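Local coordinates for protein peptide synthetase, module 7 (Actinoplanes teichomyceticus, PDB 4TX3) that belongs to the condensation-domain family of a nonribosomal peptide synthetase and probably recruits the oxygenases that crosslink the teicoplanin precursor peptide, at residues A54-A59 with R156-A161; G163-R166 with A170-R173; R61-R66 with P299-F304; C125-F128 with E134-L137. All coordinates share one frame; numbering follows the deposited sequence.

Interaction 1 of 4, residues A54-A59 with R156-A161; sequences AALEAA and RDLAAA
A59 meets A161 and L158 where two helices pack in the first lobe of the condensation-domain fold, which is related to chloramphenicol acetyltransferase. The segments belong to helix 53-66 and helix 148-166. Their axes approach to 9.1 Å and run at 130° to each other, so the directions are opposed but far from strictly antiparallel. All the touching residues are buried, and the contact is wholly apolar.

The first kind of contact is alanine against alanine. A59 CB and A161 CB both point toward the partner helix and lie 3.9 Å apart. A59 CB also rests 3.8 Å from A161 C, so a methyl group is pressed against main chain. Small side chains on both helices let the backbones come close here. A59 CA and A161 CA are 4.9 Å apart.

The second kind is leucine branches at the side of this pair. L158 has its CG anti to the backbone N (chi1 -170°), and this swings CD1 across to helix 53-66. L56 comes to the same methyl group from one helical turn before A59. L56 CD1 lies 4.3 Å from L158 CD1, a looser contact.

The same helices also touch beyond these residues. L158 rests on L60 and V63 of helix 53-66, and L56 rests on Y162 of helix 148-166. L51 and L93, from loops, also pack on L56. The L158 CD1 methyl is seated directly on A59, 3.9 Å from A59 CB.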
loop_
_atom_site.group_PDB
_atom_site.type_symbol
_atom_site.label_atom_id
_atom_site.label_comp_id
_atom_site.label_asym_id
_atom_site.label_seq_id
_atom_site.Cartn_x
_atom_site.Cartn_y
_atom_site.Cartn_z
ATOM N N ALA B 54 3.429 -25.753 14.287
ATOM C CA ALA B 54 2.933 -26.536 13.163
ATOM C C ALA B 54 2.185 -25.652 12.138
ATOM O O ALA B 54 2.277 -25.869 10.920
ATOM C CB ALA B 54 2.041 -27.654 13.658
ATOM N N ALA B 55 1.467 -24.644 12.629
ATOM C CA ALA B 55 0.722 -23.750 11.750
ATOM C C ALA B 55 1.669 -22.870 10.948
ATOM O O ALA B 55 1.460 -22.646 9.766
ATOM C CB ALA B 55 -0.254 -22.888 12.551
ATOM N N LEU B 56 2.701 -22.365 11.606
ATOM C CA LEU B 56 3.711 -21.585 10.926
ATOM C C LEU B 56 4.346 -22.435 9.815
ATOM O O LEU B 56 4.512 -21.983 8.687
ATOM C CB LEU B 56 4.753 -21.098 11.929
ATOM C CG LEU B 56 5.856 -20.178 11.415
ATOM C CD1 LEU B 56 5.239 -19.027 10.643
ATOM C CD2 LEU B 56 6.726 -19.676 12.572
ATOM N N GLU B 57 4.648 -23.684 10.132
ATOM C CA GLU B 57 5.269 -24.585 9.181
ATOM C C GLU B 57 4.366 -24.824 7.960
ATOM O O GLU B 57 4.838 -24.879 6.817
ATOM C CB GLU B 57 5.614 -25.915 9.867
ATOM C CG GLU B 57 6.356 -26.902 8.978
ATOM C CD GLU B 57 6.529 -28.271 9.628
ATOM O OE1 GLU B 57 5.551 -29.053 9.639
ATOM O OE2 GLU B 57 7.646 -28.567 10.122
ATOM N N ALA B 58 3.068 -24.968 8.202
ATOM C CA ALA B 58 2.130 -25.190 7.106
ATOM C C ALA B 58 1.994 -23.916 6.280
ATOM O O ALA B 58 1.794 -23.967 5.069
ATOM C CB ALA B 58 0.768 -25.632 7.641
ATOM N N ALA B 59 2.122 -22.778 6.955
ATOM C CA ALA B 59 1.937 -21.487 6.332
ATOM C C ALA B 59 3.076 -21.194 5.354
ATOM O O ALA B 59 2.824 -20.806 4.209
ATOM C CB ALA B 59 1.836 -20.410 7.382
ATOM N N ARG B 156 3.344 -10.708 3.800
ATOM C CA ARG B 156 1.902 -10.476 3.736
ATOM C C ARG B 156 1.227 -11.807 3.478
ATOM O O ARG B 156 0.163 -12.084 4.025
ATOM C CB ARG B 156 1.522 -9.440 2.665
ATOM C CG ARG B 156 1.430 -7.987 3.215
ATOM C CD ARG B 156 1.604 -6.928 2.124
ATOM N NE ARG B 156 1.054 -7.398 0.852
ATOM C CZ ARG B 156 1.426 -6.942 -0.342
ATOM N NH1 ARG B 156 2.359 -6.000 -0.433
ATOM N NH2 ARG B 156 0.868 -7.431 -1.441
ATOM N N ASP B 157 1.856 -12.659 2.677
ATOM C CA ASP B 157 1.228 -13.934 2.347
ATOM C C ASP B 157 1.430 -14.978 3.453
ATOM O O ASP B 157 0.571 -15.834 3.664
ATOM C CB ASP B 157 1.740 -14.438 1.002
ATOM C CG ASP B 157 1.148 -13.649 -0.175
ATOM O OD1 ASP B 157 0.126 -12.945 0.029
ATOM O OD2 ASP B 157 1.698 -13.729 -1.302
ATOM N N LEU B 158 2.553 -14.892 4.165
ATOM C CA LEU B 158 2.778 -15.695 5.371
ATOM C C LEU B 158 1.704 -15.455 6.460
ATOM O O LEU B 158 1.092 -16.398 6.972
ATOM C CB LEU B 158 4.170 -15.398 5.940
ATOM C CG LEU B 158 4.605 -16.346 7.051
ATOM C CD1 LEU B 158 4.594 -17.769 6.542
ATOM C CD2 LEU B 158 5.965 -15.985 7.574
ATOM N N ALA B 159 1.486 -14.184 6.789
ATOM C CA ALA B 159 0.472 -13.776 7.756
ATOM C C ALA B 159 -0.916 -14.310 7.401
ATOM O O ALA B 159 -1.628 -14.825 8.267
ATOM C CB ALA B 159 0.435 -12.262 7.865
ATOM N N ALA B 160 -1.304 -14.170 6.138
ATOM C CA ALA B 160 -2.607 -14.655 5.678
ATOM C C ALA B 160 -2.746 -16.168 5.867
ATOM O O ALA B 160 -3.782 -16.655 6.342
ATOM C CB ALA B 160 -2.829 -14.288 4.215
ATOM N N ALA B 161 -1.697 -16.905 5.510
ATOM C CA ALA B 161 -1.724 -18.355 5.630
ATOM C C ALA B 161 -1.600 -18.813 7.094
ATOM O O ALA B 161 -2.235 -19.800 7.484
ATOM C CB ALA B 161 -0.639 -18.970 4.788
#

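Interaction 2 of 4, residues G163-R166 with A170-R173; sequences GARR and APER
R165 NE forms a salt bridge with OD2 of D62, on helix 53-66, while the same guanidinium is overlaid by A170 and P171. The contact closes the C-terminal end of helix 148-166 of the condensation-domain fold: after three residues the chain folds back along the last helical turn as an extended loop.

A170 lies over one face of the R165 guanidinium, offset toward its rim. A170 CB is 3.5 Å from R165 NH1, and A170 CA is 3.6 Å from R165 CZ. P171 CD lies over the same face, 3.8 Å from R165 NE. The arginine chain bends at chi2 (-64°), which carries its end up to the returning loop. The bond to D62 and the apolar cover together probably limit the rotation of the group.

The second point of contact is apolar. A164, which is buried, points toward the loop, and P171 packs beside it.

Further along the loop, R173 forms salt bridges with D157 of helix 148-166 and with an acidic side chain of the other protein in the assembly. E172 also bonds to that protein, so the loop is part of the interface. Between helix and loop, A164 CB sits 3.8 Å from P171 CA.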
loop_
_atom_site.group_PDB
_atom_site.type_symbol
_atom_site.label_atom_id
_atom_site.label_comp_id
_atom_site.label_asym_id
_atom_site.label_seq_id
_atom_site.Cartn_x
_atom_site.Cartn_y
_atom_site.Cartn_z
ATOM N N GLY B 163 -2.742 -17.188 9.729
ATOM C CA GLY B 163 -4.072 -16.947 10.244
ATOM C C GLY B 163 -4.974 -18.152 10.074
ATOM O O GLY B 163 -5.528 -18.660 11.054
ATOM N N ALA B 164 -5.102 -18.625 8.838
ATOM C CA ALA B 164 -5.973 -19.762 8.519
ATOM C C ALA B 164 -5.505 -21.070 9.152
ATOM O O ALA B 164 -6.296 -21.770 9.793
ATOM C CB ALA B 164 -6.084 -19.936 7.002
ATOM N N ARG B 165 -4.232 -21.410 8.947
ATOM C CA ARG B 165 -3.666 -22.655 9.467
ATOM C C ARG B 165 -3.733 -22.703 10.997
ATOM O O ARG B 165 -3.991 -23.756 11.588
ATOM C CB ARG B 165 -2.223 -22.827 9.000
ATOM C CG ARG B 165 -2.081 -23.141 7.535
ATOM C CD ARG B 165 -2.719 -24.485 7.181
ATOM N NE ARG B 165 -2.407 -24.851 5.809
ATOM C CZ ARG B 165 -2.917 -25.893 5.157
ATOM N NH1 ARG B 165 -3.787 -26.707 5.745
ATOM N NH2 ARG B 165 -2.552 -26.113 3.901
ATOM N N ARG B 166 -3.507 -21.559 11.638
ATOM C CA ARG B 166 -3.621 -21.480 13.089
ATOM C C ARG B 166 -5.057 -21.758 13.542
ATOM O O ARG B 166 -5.283 -22.286 14.624
ATOM C CB ARG B 166 -3.162 -20.116 13.595
ATOM C CG ARG B 166 -3.190 -19.992 15.088
ATOM C CD ARG B 166 -2.773 -18.609 15.552
ATOM N NE ARG B 166 -2.818 -18.545 17.011
ATOM C CZ ARG B 166 -3.912 -18.258 17.708
ATOM N NH1 ARG B 166 -5.043 -17.991 17.079
ATOM N NH2 ARG B 166 -3.871 -18.234 19.032
ATOM N N ALA B 170 -7.037 -24.766 5.749
ATOM C CA ALA B 170 -6.126 -24.335 4.686
ATOM C C ALA B 170 -6.556 -22.938 4.192
ATOM O O ALA B 170 -7.746 -22.594 4.272
ATOM C CB ALA B 170 -6.116 -25.347 3.541
ATOM N N PRO B 171 -5.598 -22.119 3.701
ATOM C CA PRO B 171 -5.972 -20.756 3.300
ATOM C C PRO B 171 -7.027 -20.767 2.193
ATOM O O PRO B 171 -6.939 -21.601 1.295
ATOM C CB PRO B 171 -4.649 -20.157 2.801
ATOM C CG PRO B 171 -3.580 -21.033 3.349
ATOM C CD PRO B 171 -4.177 -22.399 3.432
ATOM N N GLU B 172 -8.024 -19.891 2.290
ATOM C CA GLU B 172 -9.021 -19.738 1.231
ATOM C C GLU B 172 -8.718 -18.475 0.432
ATOM O O GLU B 172 -9.104 -17.377 0.834
ATOM C CB GLU B 172 -10.436 -19.674 1.816
ATOM C CG GLU B 172 -10.861 -20.936 2.560
ATOM C CD GLU B 172 -12.154 -20.764 3.375
ATOM O OE1 GLU B 172 -12.161 -19.982 4.355
ATOM O OE2 GLU B 172 -13.161 -21.431 3.051
ATOM N N ARG B 173 -7.998 -18.621 -0.681
ATOM C CA ARG B 173 -7.638 -17.461 -1.498
ATOM C C ARG B 173 -7.817 -17.742 -2.969
ATOM O O ARG B 173 -7.658 -18.875 -3.406
ATOM C CB ARG B 173 -6.181 -17.031 -1.269
ATOM C CG ARG B 173 -5.705 -17.097 0.174
ATOM C CD ARG B 173 -4.436 -16.297 0.362
ATOM N NE ARG B 173 -4.642 -14.899 0.015
ATOM C CZ ARG B 173 -3.669 -14.001 -0.074
ATOM N NH1 ARG B 173 -2.410 -14.348 0.145
ATOM N NH2 ARG B 173 -3.961 -12.756 -0.394
#

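Interaction 3 of 4, residues R61-R66 with P299-F304; sequences RDVAAR and PMIGPF
R66 reaches toward P299 from the last turn of helix 53-66. From CB its chain runs almost fully extended through CG and CD (chi1 179°, chi2 170°), with L176 of a loop packed against the side chain. NE forms a salt bridge with D157 OD2 of helix 148-166, which is its strongest polar partner. Beyond CZ, NH2 turns to the 299-304 loop.

There a single water joins the two segments. R66 NH2 donates to it at 2.7 Å, and the water lies at the guanidinium edge, in plane. The water in turn donates to P299 O at 2.9 Å. Direct contact is slight: R66 NH2 is 4.4 Å from P299 CB, approached obliquely. The water thus bridges the segments where they barely touch.

A second, apolar point lies one turn earlier on the helix. V63 CG1 and I301 CD1 are 4.5 Å apart, at the outer limit of packing.

An apolar side chain of the other protein in the assembly also packs on R66. Helix 148-166 fills in between the segments: its F154 touches both V63 and I301, and V153 touches I301. The end of helix 53-66 is thereby connected, through helix 148-166, to the loop leading into strand 306-313.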
loop_
_atom_site.group_PDB
_atom_site.type_symbol
_atom_site.label_atom_id
_atom_site.label_comp_id
_atom_site.label_asym_id
_atom_site.label_seq_id
_atom_site.Cartn_x
_atom_site.Cartn_y
_atom_site.Cartn_z
ATOM N N ARG B 61 4.954 -23.325 3.867
ATOM C CA ARG B 61 4.605 -24.217 2.771
ATOM C C ARG B 61 3.521 -23.622 1.845
ATOM O O ARG B 61 3.599 -23.766 0.617
ATOM C CB ARG B 61 4.143 -25.552 3.355
ATOM C CG ARG B 61 4.317 -26.744 2.473
ATOM C CD ARG B 61 3.853 -28.004 3.205
ATOM N NE ARG B 61 4.734 -28.363 4.318
ATOM C CZ ARG B 61 4.320 -28.631 5.555
ATOM N NH1 ARG B 61 3.025 -28.570 5.864
ATOM N NH2 ARG B 61 5.207 -28.953 6.489
ATOM N N ASP B 62 2.516 -22.956 2.429
ATOM C CA ASP B 62 1.423 -22.354 1.657
ATOM C C ASP B 62 1.867 -21.148 0.849
ATOM O O ASP B 62 1.306 -20.865 -0.209
ATOM C CB ASP B 62 0.271 -21.930 2.563
ATOM C CG ASP B 62 -0.475 -23.112 3.157
ATOM O OD1 ASP B 62 -0.414 -24.227 2.586
ATOM O OD2 ASP B 62 -1.113 -22.923 4.217
ATOM N N VAL B 63 2.865 -20.427 1.345
ATOM C CA VAL B 63 3.353 -19.284 0.607
ATOM C C VAL B 63 4.006 -19.771 -0.674
ATOM O O VAL B 63 3.853 -19.155 -1.727
ATOM C CB VAL B 63 4.340 -18.458 1.428
ATOM C CG1 VAL B 63 5.034 -17.388 0.554
ATOM C CG2 VAL B 63 3.616 -17.824 2.604
ATOM N N ALA B 64 4.715 -20.893 -0.598
ATOM C CA ALA B 64 5.363 -21.423 -1.794
ATOM C C ALA B 64 4.337 -22.088 -2.691
ATOM O O ALA B 64 4.532 -22.170 -3.912
ATOM C CB ALA B 64 6.485 -22.405 -1.434
ATOM N N ALA B 65 3.252 -22.578 -2.095
ATOM C CA ALA B 65 2.175 -23.149 -2.903
ATOM C C ALA B 65 1.606 -22.045 -3.787
ATOM O O ALA B 65 1.366 -22.250 -4.968
ATOM C CB ALA B 65 1.087 -23.772 -2.035
ATOM N N ARG B 66 1.434 -20.865 -3.204
ATOM C CA ARG B 66 0.880 -19.711 -3.903
ATOM C C ARG B 66 1.824 -19.198 -4.998
ATOM O O ARG B 66 1.364 -18.835 -6.083
ATOM C CB ARG B 66 0.569 -18.609 -2.883
ATOM C CG ARG B 66 0.007 -17.304 -3.422
ATOM C CD ARG B 66 -0.459 -16.442 -2.246
ATOM N NE ARG B 66 -0.680 -15.048 -2.615
ATOM C CZ ARG B 66 -1.795 -14.589 -3.181
ATOM N NH1 ARG B 66 -2.808 -15.413 -3.442
ATOM N NH2 ARG B 66 -1.901 -13.300 -3.479
ATOM N N PRO B 299 1.037 -8.240 -6.724
ATOM C CA PRO B 299 0.996 -9.237 -5.649
ATOM C C PRO B 299 2.015 -10.401 -5.771
ATOM O O PRO B 299 1.902 -11.397 -5.040
ATOM C CB PRO B 299 -0.428 -9.773 -5.755
ATOM C CG PRO B 299 -0.748 -9.661 -7.199
ATOM C CD PRO B 299 -0.041 -8.462 -7.715
ATOM N N MET B 300 2.992 -10.286 -6.668
ATOM C CA MET B 300 3.892 -11.401 -6.959
ATOM C C MET B 300 5.249 -11.308 -6.282
ATOM O O MET B 300 5.740 -10.215 -6.009
ATOM C CB MET B 300 4.138 -11.515 -8.462
ATOM C CG MET B 300 2.907 -11.655 -9.304
ATOM S SD MET B 300 3.263 -11.908 -11.065
ATOM C CE MET B 300 4.179 -13.439 -11.036
ATOM N N ILE B 301 5.856 -12.471 -6.057
ATOM C CA ILE B 301 7.264 -12.589 -5.689
ATOM C C ILE B 301 8.089 -12.890 -6.955
ATOM O O ILE B 301 7.673 -13.686 -7.800
ATOM C CB ILE B 301 7.465 -13.705 -4.627
ATOM C CG1 ILE B 301 6.837 -13.276 -3.282
ATOM C CG2 ILE B 301 8.942 -14.099 -4.501
ATOM C CD1 ILE B 301 6.800 -14.346 -2.229
ATOM N N GLY B 302 9.245 -12.248 -7.093
ATOM C CA GLY B 302 10.090 -12.449 -8.255
ATOM C C GLY B 302 11.215 -11.437 -8.316
ATOM O O GLY B 302 11.170 -10.399 -7.655
ATOM N N PRO B 303 12.257 -11.741 -9.090
ATOM C CA PRO B 303 13.350 -10.786 -9.303
ATOM C C PRO B 303 12.943 -9.697 -10.298
ATOM O O PRO B 303 13.507 -9.605 -11.399
ATOM C CB PRO B 303 14.457 -11.658 -9.868
ATOM C CG PRO B 303 13.733 -12.761 -10.588
ATOM C CD PRO B 303 12.516 -13.038 -9.741
ATOM N N PHE B 304 11.968 -8.882 -9.898
ATOM C CA PHE B 304 11.394 -7.862 -10.761
ATOM C C PHE B 304 12.155 -6.543 -10.782
ATOM O O PHE B 304 11.946 -5.739 -11.683
ATOM C CB PHE B 304 9.951 -7.565 -10.346
ATOM C CG PHE B 304 9.010 -8.688 -10.607
ATOM C CD1 PHE B 304 8.694 -9.056 -11.918
ATOM C CD2 PHE B 304 8.419 -9.369 -9.548
ATOM C CE1 PHE B 304 7.827 -10.090 -12.164
ATOM C CE2 PHE B 304 7.537 -10.420 -9.788
ATOM C CZ PHE B 304 7.238 -10.779 -11.094
HETATM O O HOH W 1 0.329 -11.938 -2.721
#

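Interaction 4 of 4, residues C125-F128 with E134-L137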
loop_
_atom_site.group_PDB
_atom_site.type_symbol
_atom_site.label_atom_id
_atom_site.label_comp_id
_atom_site.label_asym_id
_atom_site.label_seq_id
_atom_site.Cartn_x
_atom_site.Cartn_y
_atom_site.Cartn_z
ATOM N N CYS B 125 14.302 -21.301 5.526
ATOM C CA CYS B 125 13.815 -20.717 6.756
ATOM C C CYS B 125 14.328 -21.493 7.958
ATOM O O CYS B 125 14.650 -22.679 7.841
ATOM C CB CYS B 125 12.283 -20.658 6.748
ATOM S SG CYS B 125 11.431 -22.234 6.475
ATOM N N GLU B 126 14.430 -20.814 9.101
ATOM C CA GLU B 126 14.722 -21.495 10.358
ATOM C C GLU B 126 14.006 -20.805 11.518
ATOM O O GLU B 126 13.761 -19.597 11.503
ATOM C CB GLU B 126 16.237 -21.559 10.614
ATOM C CG GLU B 126 16.679 -22.819 11.393
ATOM C CD GLU B 126 18.212 -22.966 11.530
ATOM O OE1 GLU B 126 18.932 -21.939 11.509
ATOM O OE2 GLU B 126 18.704 -24.114 11.670
ATOM N N LEU B 127 13.646 -21.584 12.523
ATOM C CA LEU B 127 12.962 -21.022 13.669
ATOM C C LEU B 127 13.821 -21.220 14.909
ATOM O O LEU B 127 14.155 -22.349 15.275
ATOM C CB LEU B 127 11.582 -21.657 13.840
ATOM C CG LEU B 127 10.717 -21.054 14.948
ATOM C CD1 LEU B 127 10.404 -19.589 14.677
ATOM C CD2 LEU B 127 9.432 -21.865 15.113
ATOM N N PHE B 128 14.182 -20.110 15.537
ATOM C CA PHE B 128 14.989 -20.131 16.751
ATOM C C PHE B 128 14.099 -19.980 17.988
ATOM O O PHE B 128 13.241 -19.092 18.035
ATOM C CB PHE B 128 16.052 -19.028 16.695
ATOM C CG PHE B 128 17.014 -19.199 15.562
ATOM C CD1 PHE B 128 18.015 -20.163 15.627
ATOM C CD2 PHE B 128 16.899 -18.434 14.413
ATOM C CE1 PHE B 128 18.892 -20.350 14.576
ATOM C CE2 PHE B 128 17.775 -18.611 13.358
ATOM C CZ PHE B 128 18.776 -19.576 13.441
ATOM N N GLU B 134 8.861 -16.739 23.138
ATOM C CA GLU B 134 9.758 -15.865 22.386
ATOM C C GLU B 134 10.488 -16.657 21.310
ATOM O O GLU B 134 11.300 -17.533 21.612
ATOM C CB GLU B 134 10.772 -15.197 23.313
ATOM C CG GLU B 134 11.538 -14.060 22.671
ATOM C CD GLU B 134 11.197 -12.710 23.283
ATOM O OE1 GLU B 134 10.690 -12.689 24.427
ATOM O OE2 GLU B 134 11.431 -11.668 22.627
ATOM N N HIS B 135 10.191 -16.360 20.053
ATOM C CA HIS B 135 10.877 -17.010 18.941
ATOM C C HIS B 135 11.390 -15.984 17.947
ATOM O O HIS B 135 10.917 -14.840 17.901
ATOM C CB HIS B 135 9.956 -17.994 18.211
ATOM C CG HIS B 135 9.472 -19.128 19.057
ATOM N ND1 HIS B 135 8.485 -18.979 20.011
ATOM C CD2 HIS B 135 9.824 -20.437 19.075
ATOM C CE1 HIS B 135 8.256 -20.147 20.588
ATOM N NE2 HIS B 135 9.052 -21.050 20.034
ATOM N N VAL B 136 12.362 -16.403 17.146
ATOM C CA VAL B 136 12.773 -15.620 15.997
ATOM C C VAL B 136 12.686 -16.465 14.724
ATOM O O VAL B 136 13.251 -17.561 14.633
ATOM C CB VAL B 136 14.173 -15.067 16.188
ATOM C CG1 VAL B 136 14.751 -14.624 14.868
ATOM C CG2 VAL B 136 14.129 -13.908 17.172
ATOM N N LEU B 137 11.931 -15.968 13.752
ATOM C CA LEU B 137 11.860 -16.616 12.449
ATOM C C LEU B 137 12.857 -15.968 11.485
ATOM O O LEU B 137 12.870 -14.756 11.306
ATOM C CB LEU B 137 10.440 -16.552 11.877
ATOM C CG LEU B 137 10.356 -17.209 10.500
ATOM C CD1 LEU B 137 10.750 -18.687 10.597
ATOM C CD2 LEU B 137 8.983 -17.030 9.871
#
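The F128 ring and the H135 imidazole both meet the opposite strand obliquely. V136 O approaches F128 CD2 to 3.8 Å, and V136 CG1 lies at the same ring atom at a longer distance. F128 and V136 point to the same face of the sheet. Within it, F128 has CG beside its own backbone N (chi1 -62°), and its CD2 lies near V136. L103 of helix 103-112 packs against both residues there, and R106 and L107 of that helix add to the cover on F128. The H135 ring has F128 O and L127 CD2 as oblique neighbours.

The two segments are the arms of a beta hairpin, in the five-stranded mixed sheet of the first lobe. F128 and V136 form an antiparallel hydrogen-bonded pair. F128 N donates to V136 O at 2.9 Å and 174°. V136 N donates back to F128 O at 3.0 Å and 163°. H135 CA adds a CA-H...O contact to F128 O at 3.3 Å. L127 and L137 form the adjoining non-hydrogen-bonded pair, on the other face of the sheet.

The two leucines lean across the strand gap. L127 CD1 comes 3.5 Å from V136 O and 4.1 Å from L137 CB. E126 and E134 turn to partners outside the hairpin and form salt bridges with R110 and R46. L137 CD1 lies against the neighbouring main chain, 3.3 Å from E126 O.

Interactions 1 and 4 are buried; 2 and 3 are partly exposed and lie near the other protein. Interactions 1 and 3 share helix 53-66, and interactions 1 and 2 share helix 148-166. The leucine face of the hairpin in interaction 4 meets these helices: L137 CD2 is 3.9 Å from L158 CD2, and L127 packs more loosely on L56. Chemistry follows place. Interaction 1 is apolar helix packing, and interaction 4 adds main-chain hydrogen bonds. Arginines carry interactions 2 and 3, with a loop laid over a guanidinium face in one and a water bridge in the other. D157 ties these two together, since its carboxylate serves both R173 and R66.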